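Local coordinates for elicitor protein Hrip2 (Magnaporthe oryzae, PDB 5FID) that acts as a protein elicitor from the rice blast fungus, probably triggering defence responses in the host plant, at residues Asp74-Phe88 and Tyr114-Leu127. The protein carries 1 engineered substitution. Residues are numbered along the deposited sequence; the frame is centred on the assembly and turned at random.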
loop_
_atom_site.group_PDB
_atom_site.type_symbol
_atom_site.label_atom_id
_atom_site.label_comp_id
_atom_site.label_asym_id
_atom_site.label_seq_id
_atom_site.Cartn_x
_atom_site.Cartn_y
_atom_site.Cartn_z
ATOM N N ASP A 74 9.079 -4.858 7.316
ATOM C CA ASP A 74 9.751 -3.574 7.331
ATOM C C ASP A 74 9.374 -2.778 6.088
ATOM O O ASP A 74 10.160 -2.703 5.156
ATOM C CB ASP A 74 11.265 -3.791 7.330
ATOM C CG ASP A 74 11.777 -4.417 8.616
ATOM O OD1 ASP A 74 13.010 -4.599 8.718
ATOM O OD2 ASP A 74 10.964 -4.710 9.519
ATOM N N TYR A 75 8.173 -2.200 6.079
ATOM C CA TYR A 75 7.682 -1.421 4.944
ATOM C C TYR A 75 7.412 0.024 5.343
ATOM O O TYR A 75 7.052 0.312 6.494
ATOM C CB TYR A 75 6.352 -1.971 4.429
ATOM C CG TYR A 75 6.389 -3.331 3.765
ATOM C CD1 TYR A 75 7.585 -3.905 3.335
ATOM C CD2 TYR A 75 5.208 -4.024 3.536
ATOM C CE1 TYR A 75 7.588 -5.152 2.706
ATOM C CE2 TYR A 75 5.206 -5.275 2.909
ATOM C CZ TYR A 75 6.400 -5.825 2.496
ATOM O OH TYR A 75 6.391 -7.064 1.883
ATOM N N GLY A 76 7.559 0.922 4.374
ATOM C CA GLY A 76 7.120 2.296 4.527
ATOM C C GLY A 76 5.885 2.453 3.662
ATOM O O GLY A 76 5.819 1.858 2.589
ATOM N N TYR A 77 4.910 3.235 4.120
ATOM C CA TYR A 77 3.658 3.395 3.399
ATOM C C TYR A 77 3.479 4.862 3.029
ATOM O O TYR A 77 3.883 5.741 3.782
ATOM C CB TYR A 77 2.497 2.899 4.265
ATOM C CG TYR A 77 2.654 1.453 4.721
ATOM C CD1 TYR A 77 2.395 0.394 3.858
ATOM C CD2 TYR A 77 3.065 1.150 6.010
ATOM C CE1 TYR A 77 2.535 -0.931 4.278
ATOM C CE2 TYR A 77 3.214 -0.165 6.427
ATOM C CZ TYR A 77 2.944 -1.196 5.562
ATOM O OH TYR A 77 3.088 -2.501 5.988
ATOM N N TYR A 78 2.895 5.127 1.865
ATOM C CA TYR A 78 2.772 6.494 1.367
ATOM C C TYR A 78 1.493 6.633 0.553
ATOM O O TYR A 78 1.111 5.725 -0.189
ATOM C CB TYR A 78 3.991 6.886 0.511
ATOM C CG TYR A 78 4.390 5.789 -0.444
ATOM C CD1 TYR A 78 5.168 4.726 -0.012
ATOM C CD2 TYR A 78 3.970 5.800 -1.764
ATOM C CE1 TYR A 78 5.516 3.697 -0.864
ATOM C CE2 TYR A 78 4.321 4.779 -2.624
ATOM C CZ TYR A 78 5.090 3.731 -2.167
ATOM O OH TYR A 78 5.432 2.696 -3.023
ATOM N N GLU A 79 0.839 7.781 0.694
ATOM C CA GLU A 79 -0.442 8.033 0.053
ATOM C C GLU A 79 -0.434 9.445 -0.504
ATOM O O GLU A 79 -0.089 10.393 0.204
ATOM C CB GLU A 79 -1.568 7.899 1.080
ATOM C CG GLU A 79 -2.967 8.280 0.575
ATOM C CD GLU A 79 -4.042 8.120 1.641
ATOM O OE1 GLU A 79 -3.695 7.993 2.842
ATOM O OE2 GLU A 79 -5.250 8.120 1.285
ATOM N N LEU A 80 -0.802 9.580 -1.771
ATOM C CA LEU A 80 -0.970 10.891 -2.391
ATOM C C LEU A 80 -2.466 11.146 -2.503
ATOM O O LEU A 80 -3.133 10.550 -3.343
ATOM C CB LEU A 80 -0.320 10.914 -3.778
ATOM C CG LEU A 80 -0.404 12.245 -4.534
ATOM C CD1 LEU A 80 0.352 13.329 -3.783
ATOM C CD2 LEU A 80 0.159 12.093 -5.947
ATOM N N SER A 81 -2.999 12.030 -1.656
ATOM C CA SER A 81 -4.453 12.134 -1.502
ATOM C C SER A 81 -5.035 13.477 -1.903
ATOM O O SER A 81 -4.508 14.526 -1.535
ATOM C CB SER A 81 -4.845 11.837 -0.058
ATOM O OG SER A 81 -6.244 11.975 0.132
ATOM N N SER A 82 -6.133 13.439 -2.657
ATOM C CA SER A 82 -6.905 14.650 -2.937
ATOM C C SER A 82 -8.224 14.664 -2.161
ATOM O O SER A 82 -9.163 15.368 -2.547
ATOM C CB SER A 82 -7.192 14.785 -4.434
ATOM O OG SER A 82 -7.995 13.710 -4.906
ATOM N N GLU A 83 -8.290 13.906 -1.064
ATOM C CA GLU A 83 -9.520 13.784 -0.270
ATOM C C GLU A 83 -9.972 15.082 0.378
ATOM O O GLU A 83 -11.152 15.239 0.697
ATOM C CB GLU A 83 -9.356 12.734 0.834
ATOM C CG GLU A 83 -9.322 11.301 0.367
ATOM C CD GLU A 83 -8.838 10.379 1.461
ATOM O OE1 GLU A 83 -7.661 10.524 1.887
ATOM O OE2 GLU A 83 -9.630 9.520 1.908
ATOM N N TRP A 84 -9.036 16.002 0.595
ATOM C CA TRP A 84 -9.375 17.294 1.195
ATOM C C TRP A 84 -9.262 18.440 0.201
ATOM O O TRP A 84 -9.447 19.604 0.571
ATOM C CB TRP A 84 -8.470 17.590 2.398
ATOM C CG TRP A 84 -8.421 16.474 3.416
ATOM C CD1 TRP A 84 -9.336 15.479 3.588
ATOM C CD2 TRP A 84 -7.393 16.248 4.394
ATOM N NE1 TRP A 84 -8.947 14.647 4.617
ATOM C CE2 TRP A 84 -7.755 15.096 5.126
ATOM C CE3 TRP A 84 -6.198 16.900 4.710
ATOM C CZ2 TRP A 84 -6.969 14.589 6.171
ATOM C CZ3 TRP A 84 -5.420 16.401 5.752
ATOM C CH2 TRP A 84 -5.807 15.251 6.465
ATOM N N GLY A 85 -8.947 18.109 -1.049
ATOM C CA GLY A 85 -8.755 19.106 -2.089
ATOM C C GLY A 85 -7.532 18.795 -2.946
ATOM O O GLY A 85 -6.801 17.860 -2.662
ATOM N N ASN A 86 -7.324 19.565 -4.008
ATOM C CA ASN A 86 -6.113 19.464 -4.817
ATOM C C ASN A 86 -5.931 20.698 -5.677
ATOM O O ASN A 86 -6.522 20.799 -6.754
ATOM C CB ASN A 86 -6.110 18.231 -5.725
ATOM C CG ASN A 86 -4.805 18.102 -6.507
ATOM O OD1 ASN A 86 -3.834 18.832 -6.246
ATOM N ND2 ASN A 86 -4.767 17.181 -7.460
ATOM N N PRO A 87 -5.099 21.636 -5.204
ATOM C CA PRO A 87 -4.832 22.904 -5.887
ATOM C C PRO A 87 -4.083 22.671 -7.185
ATOM O O PRO A 87 -4.007 23.576 -8.023
ATOM C CB PRO A 87 -3.916 23.644 -4.906
ATOM C CG PRO A 87 -4.143 23.003 -3.590
ATOM C CD PRO A 87 -4.423 21.562 -3.899
ATOM N N PHE A 88 -3.540 21.463 -7.339
ATOM C CA PHE A 88 -2.657 21.139 -8.456
ATOM C C PHE A 88 -3.296 20.164 -9.420
ATOM O O PHE A 88 -2.604 19.505 -10.189
ATOM C CB PHE A 88 -1.335 20.573 -7.929
ATOM C CG PHE A 88 -0.806 21.308 -6.727
ATOM C CD1 PHE A 88 -0.116 22.504 -6.872
ATOM C CD2 PHE A 88 -1.005 20.808 -5.453
ATOM C CE1 PHE A 88 0.367 23.186 -5.765
ATOM C CE2 PHE A 88 -0.528 21.485 -4.341
ATOM C CZ PHE A 88 0.161 22.680 -4.497
ATOM N N TYR A 114 -5.259 9.980 -7.854
ATOM C CA TYR A 114 -5.051 10.259 -6.448
ATOM C C TYR A 114 -5.856 9.322 -5.565
ATOM O O TYR A 114 -6.829 8.707 -6.010
ATOM C CB TYR A 114 -5.463 11.706 -6.141
ATOM C CG TYR A 114 -4.671 12.737 -6.914
ATOM C CD1 TYR A 114 -5.020 13.081 -8.211
ATOM C CD2 TYR A 114 -3.567 13.357 -6.345
ATOM C CE1 TYR A 114 -4.286 14.019 -8.929
ATOM C CE2 TYR A 114 -2.827 14.292 -7.050
ATOM C CZ TYR A 114 -3.191 14.618 -8.340
ATOM O OH TYR A 114 -2.449 15.550 -9.028
ATOM N N SER A 115 -5.463 9.233 -4.301
ATOM C CA SER A 115 -6.285 8.553 -3.313
ATOM C C SER A 115 -7.537 9.388 -3.107
ATOM O O SER A 115 -7.468 10.616 -2.961
ATOM C CB SER A 115 -5.539 8.400 -1.994
ATOM O OG SER A 115 -6.241 7.511 -1.134
ATOM N N ARG A 116 -8.683 8.717 -3.102
ATOM C CA ARG A 116 -9.981 9.383 -3.069
ATOM C C ARG A 116 -10.835 8.793 -1.957
ATOM O O ARG A 116 -10.583 7.672 -1.523
ATOM C CB ARG A 116 -10.682 9.183 -4.424
ATOM C CG ARG A 116 -9.858 9.621 -5.624
ATOM C CD ARG A 116 -9.797 11.150 -5.765
ATOM N NE ARG A 116 -11.152 11.685 -5.753
ATOM C CZ ARG A 116 -11.602 12.616 -4.919
ATOM N NH1 ARG A 116 -10.794 13.184 -4.024
ATOM N NH2 ARG A 116 -12.877 12.980 -4.994
ATOM N N PRO A 117 -11.863 9.534 -1.510
ATOM C CA PRO A 117 -12.699 9.043 -0.410
ATOM C C PRO A 117 -13.267 7.667 -0.718
ATOM O O PRO A 117 -13.300 6.805 0.168
ATOM C CB PRO A 117 -13.840 10.061 -0.355
ATOM C CG PRO A 117 -13.303 11.274 -0.987
ATOM C CD PRO A 117 -12.310 10.849 -2.005
ATOM N N ASP A 118 -13.687 7.469 -1.964
ATOM C CA ASP A 118 -14.348 6.232 -2.368
ATOM C C ASP A 118 -13.427 5.261 -3.107
ATOM O O ASP A 118 -13.846 4.176 -3.522
ATOM C CB ASP A 118 -15.592 6.536 -3.208
ATOM C CG ASP A 118 -15.333 7.546 -4.326
ATOM O OD1 ASP A 118 -14.316 8.283 -4.292
ATOM O OD2 ASP A 118 -16.190 7.611 -5.244
HETATM N N MSE A 119 -12.172 5.654 -3.280
HETATM C CA MSE A 119 -11.164 4.727 -3.778
HETATM C C MSE A 119 -9.806 5.096 -3.212
HETATM O O MSE A 119 -9.102 5.936 -3.773
HETATM C CB MSE A 119 -11.129 4.700 -5.307
HETATM C CG MSE A 119 -10.087 3.740 -5.877
HETATM SE SE MSE A 119 -10.250 1.906 -5.160
HETATM C CE MSE A 119 -12.138 1.586 -5.590
ATOM N N LYS A 120 -9.447 4.455 -2.101
ATOM C CA LYS A 120 -8.183 4.731 -1.428
ATOM C C LYS A 120 -7.009 4.134 -2.189
ATOM O O LYS A 120 -7.087 3.024 -2.721
ATOM C CB LYS A 120 -8.212 4.201 0.010
ATOM C CG LYS A 120 -9.259 4.879 0.879
ATOM C CD LYS A 120 -8.864 6.327 1.183
ATOM C CE LYS A 120 -8.209 6.429 2.547
ATOM N NZ LYS A 120 -7.679 7.799 2.836
ATOM N N LYS A 121 -5.921 4.887 -2.250
ATOM C CA LYS A 121 -4.723 4.431 -2.928
ATOM C C LYS A 121 -3.553 4.710 -2.012
ATOM O O LYS A 121 -3.153 5.855 -1.820
ATOM C CB LYS A 121 -4.581 5.105 -4.297
ATOM C CG LYS A 121 -5.598 4.566 -5.310
ATOM C CD LYS A 121 -5.411 5.145 -6.699
ATOM C CE LYS A 121 -6.379 4.494 -7.690
ATOM N NZ LYS A 121 -6.261 5.117 -9.050
ATOM N N VAL A 122 -3.059 3.642 -1.397
ATOM C CA VAL A 122 -1.976 3.715 -0.434
ATOM C C VAL A 122 -1.025 2.609 -0.835
ATOM O O VAL A 122 -1.470 1.501 -1.111
ATOM C CB VAL A 122 -2.510 3.488 1.004
ATOM C CG1 VAL A 122 -1.390 3.585 2.038
ATOM C CG2 VAL A 122 -3.586 4.500 1.330
ATOM N N TYR A 123 0.270 2.910 -0.912
ATOM C CA TYR A 123 1.248 1.911 -1.330
ATOM C C TYR A 123 2.317 1.665 -0.278
ATOM O O TYR A 123 2.660 2.573 0.487
ATOM C CB TYR A 123 1.912 2.305 -2.653
ATOM C CG TYR A 123 0.937 2.517 -3.782
ATOM C CD1 TYR A 123 0.143 1.482 -4.247
ATOM C CD2 TYR A 123 0.822 3.747 -4.395
ATOM C CE1 TYR A 123 -0.752 1.675 -5.291
ATOM C CE2 TYR A 123 -0.069 3.950 -5.434
ATOM C CZ TYR A 123 -0.853 2.912 -5.872
ATOM O OH TYR A 123 -1.731 3.117 -6.908
ATOM N N GLY A 124 2.831 0.434 -0.254
ATOM C CA GLY A 124 3.933 0.053 0.614
ATOM C C GLY A 124 5.208 -0.277 -0.159
ATOM O O GLY A 124 5.162 -0.682 -1.326
ATOM N N CYS A 125 6.352 -0.114 0.503
ATOM C CA CYS A 125 7.646 -0.331 -0.119
ATOM C C CYS A 125 8.650 -0.688 0.978
ATOM O O CYS A 125 8.603 -0.108 2.061
ATOM C CB CYS A 125 8.075 0.965 -0.821
ATOM S SG CYS A 125 9.584 0.899 -1.792
ATOM N N PRO A 126 9.561 -1.642 0.706
ATOM C CA PRO A 126 10.599 -2.017 1.675
ATOM C C PRO A 126 11.441 -0.837 2.142
ATOM O O PRO A 126 11.867 -0.008 1.329
ATOM C CB PRO A 126 11.487 -2.961 0.873
ATOM C CG PRO A 126 10.548 -3.610 -0.095
ATOM C CD PRO A 126 9.566 -2.521 -0.477
ATOM N N LEU A 127 11.695 -0.776 3.445
ATOM C CA LEU A 127 12.499 0.294 4.027
ATOM C C LEU A 127 13.974 0.062 3.708
ATOM O O LEU A 127 14.387 -1.085 3.494
ATOM C CB LEU A 127 12.301 0.323 5.546
ATOM C CG LEU A 127 10.888 0.619 6.044
ATOM C CD1 LEU A 127 10.808 0.494 7.557
ATOM C CD2 LEU A 127 10.479 2.020 5.593
HETATM O O HOH W 1 13.347 -3.465 4.148
#
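Glu79 and Lys120 head a charged cluster where strand 75-81 meets the chain leading into strand 123-126. Glu79 OE2 takes two donors: Lys120 NZ, 2.9 Å away, on its syn lone pair, and Ser115 OG, at 2.7 Å, on the anti side. The extended Glu79 chain, with CG anti to the backbone N (chi1 174°), brings the carboxylate to Ser115 OG. Lys120, bent at chi2 and chi3, also forms a salt bridge to Glu83, its NZ 2.8 Å from OE2. Ser115 OG in turn accepts from Lys121 N, while Ser81 OG donates to Glu83 OE1 and, in an ST turn, accepts from Glu83 N.

Backbone bonds join the strands antiparallel: Gly76 and Cys125 exchange two, as do Tyr78 and Tyr123, and Leu127 N reaches Asp74 O. Past Glu79 on the first strand, the partner becomes Ser115, whose N gives a nearly straight bond to Leu80 O at 2.8 Å and whose O accepts from Ser82 N. Arg116 NH1 bonds Ser82 OG, 33° out of the guanidinium plane.

Among the rings, Tyr123 O sits 3.3 Å above the plane of the Tyr78 ring, offset toward its rim, and the same ring turns an edge to Cys125 CB; the Tyr78 hydroxyl bonds Gln102 O. Cys125 is disulfide-linked to Cys101. Asn86 ND2 stands over a face of Tyr114, 3.1 Å from CZ, the amide and ring planes 63° apart, and Leu80 CG packs obliquely on Tyr114 CD2.

Strand 123-126 is an edge of the six-stranded antiparallel sheet within its own chain, and Lys120, Val122 and Gly124 make backbone bonds to the second subunit, whose Tyr75 hydroxyl bonds both Glu79 OE1 and Lys120 NZ. The two carboxylates probably keep the buried Lys120 charged, and that tyrosine hydroxyl ties the salt-bridge network to the dimer interface.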